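PDB 5B1R: B-cell differentiation antigen CD72 from Mus musculus, which acts as a B-cell co-receptor with positive and negative roles, recognizing the Sm/RNP self-antigen and then inhibiting B-cell receptor signaling, and is represented here by its C-type lectin-like domain. Local coordinates for residues Leu63-Ile71 with Ser103-Ile112; Trp9-Ser20 with Tyr32-Phe43. The protein carries 2 engineered substitutions. One frame throughout, in Å; residues are numbered along the deposited sequence.

Both contacts lie within one C-type lectin-like domain and share its central antiparallel sheet. Contact 1 brings 63-71 against 103-112. It is the larger, burying 641 Å², and combines backbone hydrogen bonds with a packed tryptophan, histidine and proline. Contact 2 sets 9-20 beside 32-43 and buries 350 Å². It relies mainly on aromatic and aliphatic side chains, with an arginine at one end. Both are partly buried. Contact 1 has more buried residues among those that touch (8 of 14, against 4 of 11), though its E107-H109 side is more polar. Strand 109-119 joins them: I112 O lies 2.8 Å from A41 N, a probable hydrogen bond, and S111 also pairs with S20.

Contact 1. Residues Leu63-Ile71 with Ser103-Ile112; sequences LDRSKSYWI and SECAELHPSI. Engineered in segment 103-112: S111 (natural residue Cys). Unlike the reference sequence in segment 103-112: E104 (reference Lys).
S103 CB is 3.8 Å from W70 CH2, and E104 O lies at the edge of the same indole. A type I turn, E104 to E107, then brings E107 O to the rim near NE1. W70 NE1 bonds chiefly to R24 O and weakly, at 3.2 Å, to E107 O. H109 NE2 donates to E107 OE1 at 2.8 Å, nearly straight (173°) and on the anti lone pair. S103 OG, which also bonds K90, reaches E107 OE1 from above the carboxylate plane. H109 CB lies over the five-membered ring of W70, a CH-pi contact, and the H109 ring stands T-shaped to that ring, edge toward face (planes at 82°). H109 ND1 shares a water with S68 N. P110 CG sits over one face of Y69, L63 CD2 over the opposite face. P110 O accepts from W70 N at 2.9 Å. The backbone of the engineered S111 forms a single bridge with W70, while its side chain turns away. I112 N donates to W70 O at 3.2 Å. Strand 69-70 thus links its sheet, with 87-94 and 97-104, to strand 109-119 of the other sheet in the C-type lectin-like fold; helix 26-35 lies against W70.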
loop_
_atom_site.group_PDB
_atom_site.type_symbol
_atom_site.label_atom_id
_atom_site.label_comp_id
_atom_site.label_asym_id
_atom_site.label_seq_id
_atom_site.Cartn_x
_atom_site.Cartn_y
_atom_site.Cartn_z
ATOM N N LEU A 63 -0.400 4.126 10.159
ATOM C CA LEU A 63 -0.800 2.726 10.099
ATOM C C LEU A 63 -0.974 2.150 11.500
ATOM O O LEU A 63 -0.257 2.517 12.428
ATOM C CB LEU A 63 0.248 1.919 9.341
ATOM C CG LEU A 63 0.489 2.320 7.888
ATOM C CD1 LEU A 63 1.626 1.475 7.295
ATOM C CD2 LEU A 63 -0.769 2.185 7.066
ATOM N N ASP A 64 -1.908 1.222 11.636
ATOM C CA ASP A 64 -2.137 0.513 12.881
ATOM C C ASP A 64 -1.164 -0.662 12.925
ATOM O O ASP A 64 -1.216 -1.558 12.072
ATOM C CB ASP A 64 -3.582 0.034 12.883
ATOM C CG ASP A 64 -3.978 -0.676 14.158
ATOM O OD1 ASP A 64 -3.105 -1.212 14.875
ATOM O OD2 ASP A 64 -5.197 -0.719 14.426
ATOM N N ARG A 65 -0.270 -0.655 13.908
ATOM C CA ARG A 65 0.771 -1.678 13.994
ATOM C C ARG A 65 0.236 -3.096 14.212
ATOM O O ARG A 65 0.964 -4.070 14.026
ATOM C CB ARG A 65 1.789 -1.328 15.080
ATOM C CG ARG A 65 1.287 -1.527 16.500
ATOM C CD ARG A 65 2.449 -1.534 17.493
ATOM N NE ARG A 65 3.433 -2.567 17.170
ATOM C CZ ARG A 65 4.745 -2.361 17.071
ATOM N NH1 ARG A 65 5.249 -1.151 17.277
ATOM N NH2 ARG A 65 5.553 -3.369 16.769
ATOM N N SER A 66 -1.032 -3.213 14.600
ATOM C CA SER A 66 -1.644 -4.523 14.814
ATOM C C SER A 66 -2.316 -5.072 13.554
ATOM O O SER A 66 -2.891 -6.160 13.588
ATOM C CB SER A 66 -2.675 -4.457 15.941
ATOM O OG SER A 66 -3.848 -3.791 15.516
ATOM N N LYS A 67 -2.260 -4.323 12.453
ATOM C CA LYS A 67 -2.908 -4.736 11.211
ATOM C C LYS A 67 -1.874 -4.955 10.113
ATOM O O LYS A 67 -0.776 -4.403 10.152
ATOM C CB LYS A 67 -3.898 -3.660 10.748
ATOM C CG LYS A 67 -5.029 -3.354 11.725
ATOM C CD LYS A 67 -6.116 -4.407 11.662
ATOM C CE LYS A 67 -7.265 -4.072 12.607
ATOM N NZ LYS A 67 -7.913 -2.779 12.250
ATOM N N SER A 68 -2.235 -5.761 9.122
ATOM C CA SER A 68 -1.446 -5.875 7.897
ATOM C C SER A 68 -2.244 -5.280 6.766
ATOM O O SER A 68 -3.471 -5.426 6.730
ATOM C CB SER A 68 -1.166 -7.327 7.555
ATOM O OG SER A 68 -0.441 -7.985 8.577
ATOM N N TYR A 69 -1.547 -4.615 5.844
ATOM C CA TYR A 69 -2.224 -3.864 4.787
ATOM C C TYR A 69 -1.892 -4.404 3.409
ATOM O O TYR A 69 -0.719 -4.491 3.045
ATOM C CB TYR A 69 -1.826 -2.379 4.838
ATOM C CG TYR A 69 -2.302 -1.695 6.106
ATOM C CD1 TYR A 69 -1.589 -1.808 7.290
ATOM C CD2 TYR A 69 -3.480 -0.948 6.109
ATOM C CE1 TYR A 69 -2.047 -1.220 8.457
ATOM C CE2 TYR A 69 -3.943 -0.342 7.269
ATOM C CZ TYR A 69 -3.220 -0.475 8.439
ATOM O OH TYR A 69 -3.657 0.116 9.610
ATOM N N TRP A 70 -2.911 -4.732 2.620
ATOM C CA TRP A 70 -2.670 -5.057 1.218
ATOM C C TRP A 70 -2.037 -3.879 0.475
ATOM O O TRP A 70 -2.489 -2.735 0.612
ATOM C CB TRP A 70 -3.963 -5.441 0.505
ATOM C CG TRP A 70 -4.589 -6.752 0.872
ATOM C CD1 TRP A 70 -5.869 -6.941 1.272
ATOM C CD2 TRP A 70 -3.986 -8.050 0.780
ATOM N NE1 TRP A 70 -6.106 -8.283 1.457
ATOM C CE2 TRP A 70 -4.964 -8.991 1.167
ATOM C CE3 TRP A 70 -2.712 -8.508 0.423
ATOM C CZ2 TRP A 70 -4.716 -10.373 1.180
ATOM C CZ3 TRP A 70 -2.463 -9.870 0.458
ATOM C CH2 TRP A 70 -3.459 -10.784 0.837
ATOM N N ILE A 71 -1.030 -4.185 -0.341
ATOM C CA ILE A 71 -0.378 -3.208 -1.206
ATOM C C ILE A 71 -0.152 -3.860 -2.578
ATOM O O ILE A 71 -0.456 -5.040 -2.789
ATOM C CB ILE A 71 0.973 -2.708 -0.610
ATOM C CG1 ILE A 71 1.983 -3.856 -0.433
ATOM C CG2 ILE A 71 0.730 -1.967 0.716
ATOM C CD1 ILE A 71 3.407 -3.382 -0.331
ATOM N N SER A 103 0.746 -13.541 1.542
ATOM C CA SER A 103 -0.462 -14.191 2.051
ATOM C C SER A 103 -1.285 -14.667 0.880
ATOM O O SER A 103 -1.232 -14.085 -0.193
ATOM C CB SER A 103 -1.348 -13.227 2.862
ATOM O OG SER A 103 -0.858 -13.054 4.173
ATOM N N GLU A 104 -2.098 -15.694 1.090
ATOM C CA GLU A 104 -3.098 -15.998 0.083
ATOM C C GLU A 104 -3.969 -14.783 -0.150
ATOM O O GLU A 104 -4.372 -14.076 0.789
ATOM C CB GLU A 104 -3.966 -17.156 0.510
ATOM C CG GLU A 104 -3.199 -18.456 0.514
ATOM C CD GLU A 104 -4.013 -19.565 1.078
ATOM O OE1 GLU A 104 -4.458 -19.404 2.234
ATOM O OE2 GLU A 104 -4.209 -20.583 0.377
ATOM N N CYS A 105 -4.241 -14.538 -1.421
ATOM C CA CYS A 105 -4.926 -13.342 -1.849
ATOM C C CYS A 105 -6.340 -13.193 -1.268
ATOM O O CYS A 105 -6.843 -12.082 -1.166
ATOM C CB CYS A 105 -4.942 -13.274 -3.379
ATOM S SG CYS A 105 -3.279 -13.338 -4.142
ATOM N N ALA A 106 -6.966 -14.297 -0.869
ATOM C CA ALA A 106 -8.327 -14.256 -0.338
ATOM C C ALA A 106 -8.407 -13.721 1.091
ATOM O O ALA A 106 -9.502 -13.412 1.566
ATOM C CB ALA A 106 -8.973 -15.646 -0.416
ATOM N N GLU A 107 -7.276 -13.597 1.783
ATOM C CA GLU A 107 -7.312 -13.129 3.173
ATOM C C GLU A 107 -7.876 -11.717 3.281
ATOM O O GLU A 107 -7.656 -10.887 2.406
ATOM C CB GLU A 107 -5.924 -13.115 3.822
ATOM C CG GLU A 107 -5.247 -14.445 4.029
ATOM C CD GLU A 107 -4.001 -14.335 4.916
ATOM O OE1 GLU A 107 -3.584 -13.203 5.291
ATOM O OE2 GLU A 107 -3.434 -15.391 5.244
ATOM N N LEU A 108 -8.569 -11.451 4.380
ATOM C CA LEU A 108 -9.199 -10.146 4.606
ATOM C C LEU A 108 -8.287 -9.199 5.388
ATOM O O LEU A 108 -7.908 -9.496 6.519
ATOM C CB LEU A 108 -10.517 -10.343 5.361
ATOM C CG LEU A 108 -11.522 -11.291 4.704
ATOM C CD1 LEU A 108 -12.755 -11.462 5.589
ATOM C CD2 LEU A 108 -11.894 -10.752 3.337
ATOM N N HIS A 109 -7.959 -8.057 4.787
ATOM C CA HIS A 109 -7.089 -7.059 5.399
ATOM C C HIS A 109 -7.533 -5.687 4.950
ATOM O O HIS A 109 -8.148 -5.534 3.890
ATOM C CB HIS A 109 -5.636 -7.265 4.962
ATOM C CG HIS A 109 -5.049 -8.543 5.458
ATOM N ND1 HIS A 109 -4.722 -8.745 6.783
ATOM C CD2 HIS A 109 -4.751 -9.691 4.810
ATOM C CE1 HIS A 109 -4.252 -9.972 6.928
ATOM N NE2 HIS A 109 -4.252 -10.565 5.745
ATOM N N PRO A 110 -7.180 -4.662 5.731
ATOM C CA PRO A 110 -7.274 -3.299 5.196
ATOM C C PRO A 110 -6.258 -3.143 4.058
ATOM O O PRO A 110 -5.470 -4.061 3.778
ATOM C CB PRO A 110 -6.889 -2.433 6.402
ATOM C CG PRO A 110 -5.967 -3.326 7.209
ATOM C CD PRO A 110 -6.551 -4.714 7.067
ATOM N N SER A 111 -6.255 -1.980 3.416
ATOM C CA SER A 111 -5.401 -1.789 2.252
ATOM C C SER A 111 -4.981 -0.331 2.148
ATOM O O SER A 111 -5.510 0.535 2.867
ATOM C CB SER A 111 -6.152 -2.221 0.987
ATOM O OG SER A 111 -7.346 -1.471 0.809
ATOM N N ILE A 112 -4.037 -0.066 1.250
ATOM C CA ILE A 112 -3.597 1.305 1.005
ATOM C C ILE A 112 -3.684 1.540 -0.491
ATOM O O ILE A 112 -3.136 0.750 -1.274
ATOM C CB ILE A 112 -2.155 1.554 1.479
ATOM C CG1 ILE A 112 -1.982 1.087 2.932
ATOM C CG2 ILE A 112 -1.790 3.029 1.298
ATOM C CD1 ILE A 112 -0.547 0.960 3.390
HETATM O O HOH W 1 -4.857 -7.341 9.272
#

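Contact 2. Residues Trp9-Ser20 with Tyr32-Phe43; sequences WIPYQERCFYIS and YCTSLSSKLAAF
The backbones of 9-20 and 32-43 stay apart, the nearest CA atoms being those of F17 and A41 at 7.1 Å, so side chains bridge the gap. F17 CD1 is 4.0 Å from A41 CB, which lies at the ring edge, and F17 CE1 reaches F43 CZ at 3.7 Å. The two phenyl planes are 30° apart but slid, and barely overlap. The R15 guanidinium lies with one face over F17 CZ. R15 NH1 is 2.9 Å from A42 O, and R15 NE forms a salt bridge with E114. At the other end, Y18 swings toward the helix because CG is anti to the backbone N (chi1 174°). Y18 CE2 lies 4.0 Å from Y32 CE2, at the edge of that ring, and Y18 CD2 is 3.9 Å from L36 CD1. S20 OG also lies near Y32 CE2, 3.9 Å away, and bonds to R24. W9 CH2 is 3.5 Å from S38 OG, which lies near the indole plane. That hydroxyl donates to L36 O. A Schellman motif with S37 as C-prime ends the helix here. The arrangement is a C-type lectin feature: the first helix packs on the N-terminal hairpin, and the C33-C113 disulfide ties that helix to the last long strand.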
loop_
_atom_site.group_PDB
_atom_site.type_symbol
_atom_site.label_atom_id
_atom_site.label_comp_id
_atom_site.label_asym_id
_atom_site.label_seq_id
_atom_site.Cartn_x
_atom_site.Cartn_y
_atom_site.Cartn_z
ATOM N N TRP A 9 -6.196 12.331 2.593
ATOM C CA TRP A 9 -5.165 11.619 1.851
ATOM C C TRP A 9 -3.802 12.097 2.331
ATOM O O TRP A 9 -3.632 13.262 2.729
ATOM C CB TRP A 9 -5.303 11.846 0.343
ATOM C CG TRP A 9 -6.515 11.238 -0.288
ATOM C CD1 TRP A 9 -7.800 11.595 -0.091
ATOM C CD2 TRP A 9 -6.535 10.181 -1.259
ATOM N NE1 TRP A 9 -8.635 10.834 -0.877
ATOM C CE2 TRP A 9 -7.881 9.955 -1.607
ATOM C CE3 TRP A 9 -5.543 9.408 -1.881
ATOM C CZ2 TRP A 9 -8.267 8.978 -2.535
ATOM C CZ3 TRP A 9 -5.921 8.456 -2.801
ATOM C CH2 TRP A 9 -7.275 8.238 -3.116
ATOM N N ILE A 10 -2.828 11.199 2.284
ATOM C CA ILE A 10 -1.509 11.468 2.825
ATOM C C ILE A 10 -0.553 11.802 1.684
ATOM O O ILE A 10 -0.342 10.976 0.798
ATOM C CB ILE A 10 -1.002 10.240 3.602
ATOM C CG1 ILE A 10 -1.995 9.899 4.717
ATOM C CG2 ILE A 10 0.399 10.466 4.147
ATOM C CD1 ILE A 10 -2.010 8.440 5.123
ATOM N N PRO A 11 0.022 13.022 1.687
ATOM C CA PRO A 11 0.839 13.443 0.540
ATOM C C PRO A 11 2.259 12.913 0.601
ATOM O O PRO A 11 2.856 12.839 1.688
ATOM C CB PRO A 11 0.862 14.966 0.679
ATOM C CG PRO A 11 0.757 15.199 2.196
ATOM C CD PRO A 11 -0.156 14.097 2.688
ATOM N N TYR A 12 2.818 12.582 -0.559
ATOM C CA TYR A 12 4.234 12.258 -0.635
ATOM C C TYR A 12 4.659 12.450 -2.077
ATOM O O TYR A 12 4.087 11.843 -2.975
ATOM C CB TYR A 12 4.489 10.813 -0.223
ATOM C CG TYR A 12 5.946 10.434 -0.215
ATOM C CD1 TYR A 12 6.869 11.124 0.571
ATOM C CD2 TYR A 12 6.399 9.388 -0.986
ATOM C CE1 TYR A 12 8.214 10.782 0.573
ATOM C CE2 TYR A 12 7.732 9.013 -0.977
ATOM C CZ TYR A 12 8.640 9.728 -0.205
ATOM O OH TYR A 12 9.973 9.386 -0.181
ATOM N N GLN A 13 5.727 13.202 -2.320
ATOM C CA GLN A 13 6.224 13.326 -3.687
ATOM C C GLN A 13 5.076 13.911 -4.544
ATOM O O GLN A 13 4.477 14.920 -4.175
ATOM C CB GLN A 13 6.755 11.961 -4.210
ATOM C CG GLN A 13 7.894 11.349 -3.392
ATOM C CD GLN A 13 8.337 9.934 -3.836
ATOM O OE1 GLN A 13 7.555 9.132 -4.414
ATOM N NE2 GLN A 13 9.595 9.607 -3.518
ATOM N N GLU A 14 4.772 13.259 -5.666
ATOM C CA GLU A 14 3.660 13.551 -6.588
ATOM C C GLU A 14 2.500 12.576 -6.410
ATOM O O GLU A 14 1.722 12.356 -7.349
ATOM C CB GLU A 14 4.145 13.531 -8.031
ATOM C CG GLU A 14 5.213 14.561 -8.299
ATOM C CD GLU A 14 5.725 14.451 -9.710
ATOM O OE1 GLU A 14 6.463 13.485 -10.013
ATOM O OE2 GLU A 14 5.385 15.332 -10.525
ATOM N N ARG A 15 2.373 12.018 -5.197
ATOM C CA ARG A 15 1.384 10.992 -4.897
ATOM C C ARG A 15 0.559 11.359 -3.664
ATOM O O ARG A 15 0.939 12.221 -2.862
ATOM C CB ARG A 15 2.101 9.672 -4.626
ATOM C CG ARG A 15 2.974 9.227 -5.775
ATOM C CD ARG A 15 4.195 8.483 -5.292
ATOM N NE ARG A 15 3.859 7.164 -4.799
ATOM C CZ ARG A 15 4.653 6.422 -4.030
ATOM N NH1 ARG A 15 4.259 5.213 -3.681
ATOM N NH2 ARG A 15 5.811 6.894 -3.585
ATOM N N CYS A 16 -0.560 10.658 -3.525
ATOM C CA CYS A 16 -1.427 10.745 -2.363
ATOM C C CYS A 16 -1.820 9.326 -1.972
ATOM O O CYS A 16 -2.222 8.544 -2.833
ATOM C CB CYS A 16 -2.700 11.508 -2.703
ATOM S SG CYS A 16 -2.443 13.159 -3.384
ATOM N N PHE A 17 -1.752 9.021 -0.676
ATOM C CA PHE A 17 -2.163 7.711 -0.178
ATOM C C PHE A 17 -3.496 7.800 0.547
ATOM O O PHE A 17 -3.787 8.781 1.239
ATOM C CB PHE A 17 -1.128 7.149 0.784
ATOM C CG PHE A 17 0.215 6.972 0.165
ATOM C CD1 PHE A 17 0.462 5.931 -0.720
ATOM C CD2 PHE A 17 1.238 7.851 0.462
ATOM C CE1 PHE A 17 1.709 5.790 -1.296
ATOM C CE2 PHE A 17 2.479 7.701 -0.103
ATOM C CZ PHE A 17 2.721 6.669 -0.984
ATOM N N TYR A 18 -4.275 6.735 0.412
ATOM C CA TYR A 18 -5.531 6.592 1.117
ATOM C C TYR A 18 -5.509 5.254 1.850
ATOM O O TYR A 18 -5.356 4.193 1.213
ATOM C CB TYR A 18 -6.717 6.646 0.142
ATOM C CG TYR A 18 -8.021 6.355 0.827
ATOM C CD1 TYR A 18 -8.639 7.323 1.605
ATOM C CD2 TYR A 18 -8.628 5.100 0.727
ATOM C CE1 TYR A 18 -9.828 7.046 2.252
ATOM C CE2 TYR A 18 -9.809 4.835 1.365
ATOM C CZ TYR A 18 -10.402 5.808 2.128
ATOM O OH TYR A 18 -11.581 5.552 2.762
ATOM N N ILE A 19 -5.641 5.302 3.173
ATOM C CA ILE A 19 -5.746 4.067 3.945
ATOM C C ILE A 19 -7.211 3.648 4.012
ATOM O O ILE A 19 -8.046 4.382 4.518
ATOM C CB ILE A 19 -5.201 4.242 5.380
ATOM C CG1 ILE A 19 -3.735 4.706 5.373
ATOM C CG2 ILE A 19 -5.392 2.936 6.167
ATOM C CD1 ILE A 19 -3.279 5.235 6.728
ATOM N N SER A 20 -7.519 2.467 3.492
ATOM C CA SER A 20 -8.857 1.911 3.637
ATOM C C SER A 20 -8.855 0.880 4.755
ATOM O O SER A 20 -8.211 -0.162 4.650
ATOM C CB SER A 20 -9.338 1.271 2.341
ATOM O OG SER A 20 -10.684 0.847 2.500
ATOM N N TYR A 32 -11.558 -1.779 -5.199
ATOM C CA TYR A 32 -11.936 -0.588 -4.465
ATOM C C TYR A 32 -11.009 0.578 -4.838
ATOM O O TYR A 32 -11.471 1.687 -5.124
ATOM C CB TYR A 32 -11.955 -0.834 -2.958
ATOM C CG TYR A 32 -12.410 0.393 -2.249
ATOM C CD1 TYR A 32 -13.719 0.835 -2.366
ATOM C CD2 TYR A 32 -11.515 1.153 -1.521
ATOM C CE1 TYR A 32 -14.123 1.993 -1.752
ATOM C CE2 TYR A 32 -11.914 2.304 -0.903
ATOM C CZ TYR A 32 -13.223 2.720 -1.024
ATOM O OH TYR A 32 -13.635 3.882 -0.420
ATOM N N CYS A 33 -9.700 0.342 -4.865
ATOM C CA CYS A 33 -8.809 1.438 -5.276
ATOM C C CYS A 33 -9.154 1.916 -6.691
ATOM O O CYS A 33 -9.184 3.110 -6.960
ATOM C CB CYS A 33 -7.337 1.036 -5.201
ATOM S SG CYS A 33 -6.724 0.618 -3.547
ATOM N N THR A 34 -9.440 0.981 -7.589
ATOM C CA THR A 34 -9.809 1.348 -8.950
ATOM C C THR A 34 -11.064 2.223 -8.967
ATOM O O THR A 34 -11.154 3.155 -9.762
ATOM C CB THR A 34 -10.023 0.085 -9.809
ATOM O OG1 THR A 34 -8.781 -0.615 -9.895
ATOM C CG2 THR A 34 -10.516 0.437 -11.214
ATOM N N SER A 35 -12.016 1.942 -8.075
ATOM C CA SER A 35 -13.239 2.747 -7.984
ATOM C C SER A 35 -12.951 4.184 -7.538
ATOM O O SER A 35 -13.770 5.083 -7.757
ATOM C CB SER A 35 -14.272 2.081 -7.061
ATOM O OG SER A 35 -14.020 2.377 -5.699
ATOM N N LEU A 36 -11.787 4.395 -6.923
ATOM C CA LEU A 36 -11.320 5.732 -6.545
ATOM C C LEU A 36 -10.391 6.330 -7.600
ATOM O O LEU A 36 -9.686 7.306 -7.321
ATOM C CB LEU A 36 -10.580 5.682 -5.205
ATOM C CG LEU A 36 -11.330 5.089 -4.015
ATOM C CD1 LEU A 36 -10.459 5.122 -2.752
ATOM C CD2 LEU A 36 -12.661 5.811 -3.800
ATOM N N SER A 37 -10.374 5.745 -8.796
ATOM C CA SER A 37 -9.445 6.150 -9.856
ATOM C C SER A 37 -8.010 6.122 -9.331
ATOM O O SER A 37 -7.194 6.976 -9.657
ATOM C CB SER A 37 -9.812 7.522 -10.423
ATOM O OG SER A 37 -11.153 7.503 -10.867
ATOM N N SER A 38 -7.730 5.118 -8.506
ATOM C CA SER A 38 -6.451 4.970 -7.823
ATOM C C SER A 38 -5.966 3.553 -8.046
ATOM O O SER A 38 -6.593 2.782 -8.767
ATOM C CB SER A 38 -6.630 5.251 -6.335
ATOM O OG SER A 38 -7.049 6.583 -6.157
ATOM N N LYS A 39 -4.861 3.203 -7.414
ATOM C CA LYS A 39 -4.307 1.860 -7.508
ATOM C C LYS A 39 -3.817 1.440 -6.144
ATOM O O LYS A 39 -3.631 2.266 -5.269
ATOM C CB LYS A 39 -3.154 1.824 -8.518
ATOM C CG LYS A 39 -1.929 2.624 -8.110
ATOM C CD LYS A 39 -0.801 2.595 -9.147
ATOM C CE LYS A 39 0.415 3.377 -8.636
ATOM N NZ LYS A 39 1.567 3.417 -9.586
ATOM N N LEU A 40 -3.594 0.150 -5.943
ATOM C CA LEU A 40 -2.934 -0.282 -4.723
ATOM C C LEU A 40 -1.588 0.401 -4.604
ATOM O O LEU A 40 -0.852 0.528 -5.585
ATOM C CB LEU A 40 -2.725 -1.785 -4.762
ATOM C CG LEU A 40 -3.991 -2.597 -4.493
ATOM C CD1 LEU A 40 -3.795 -4.032 -4.963
ATOM C CD2 LEU A 40 -4.397 -2.510 -3.005
ATOM N N ALA A 41 -1.254 0.827 -3.395
ATOM C CA ALA A 41 -0.040 1.597 -3.193
ATOM C C ALA A 41 1.208 0.783 -3.533
ATOM O O ALA A 41 1.311 -0.400 -3.197
ATOM C CB ALA A 41 0.011 2.093 -1.764
ATOM N N ALA A 42 2.157 1.453 -4.189
ATOM C CA ALA A 42 3.327 0.790 -4.742
ATOM C C ALA A 42 4.566 1.179 -3.955
ATOM O O ALA A 42 4.878 2.364 -3.828
ATOM C CB ALA A 42 3.495 1.191 -6.199
ATOM N N PHE A 43 5.275 0.176 -3.452
ATOM C CA PHE A 43 6.485 0.371 -2.662
ATOM C C PHE A 43 7.587 -0.579 -3.122
ATOM O O PHE A 43 8.343 -1.099 -2.317
ATOM C CB PHE A 43 6.188 0.168 -1.167
ATOM C CG PHE A 43 5.122 1.074 -0.647
ATOM C CD1 PHE A 43 5.341 2.445 -0.578
ATOM C CD2 PHE A 43 3.881 0.572 -0.283
ATOM C CE1 PHE A 43 4.348 3.296 -0.132
ATOM C CE2 PHE A 43 2.884 1.419 0.182
ATOM C CZ PHE A 43 3.113 2.782 0.243
#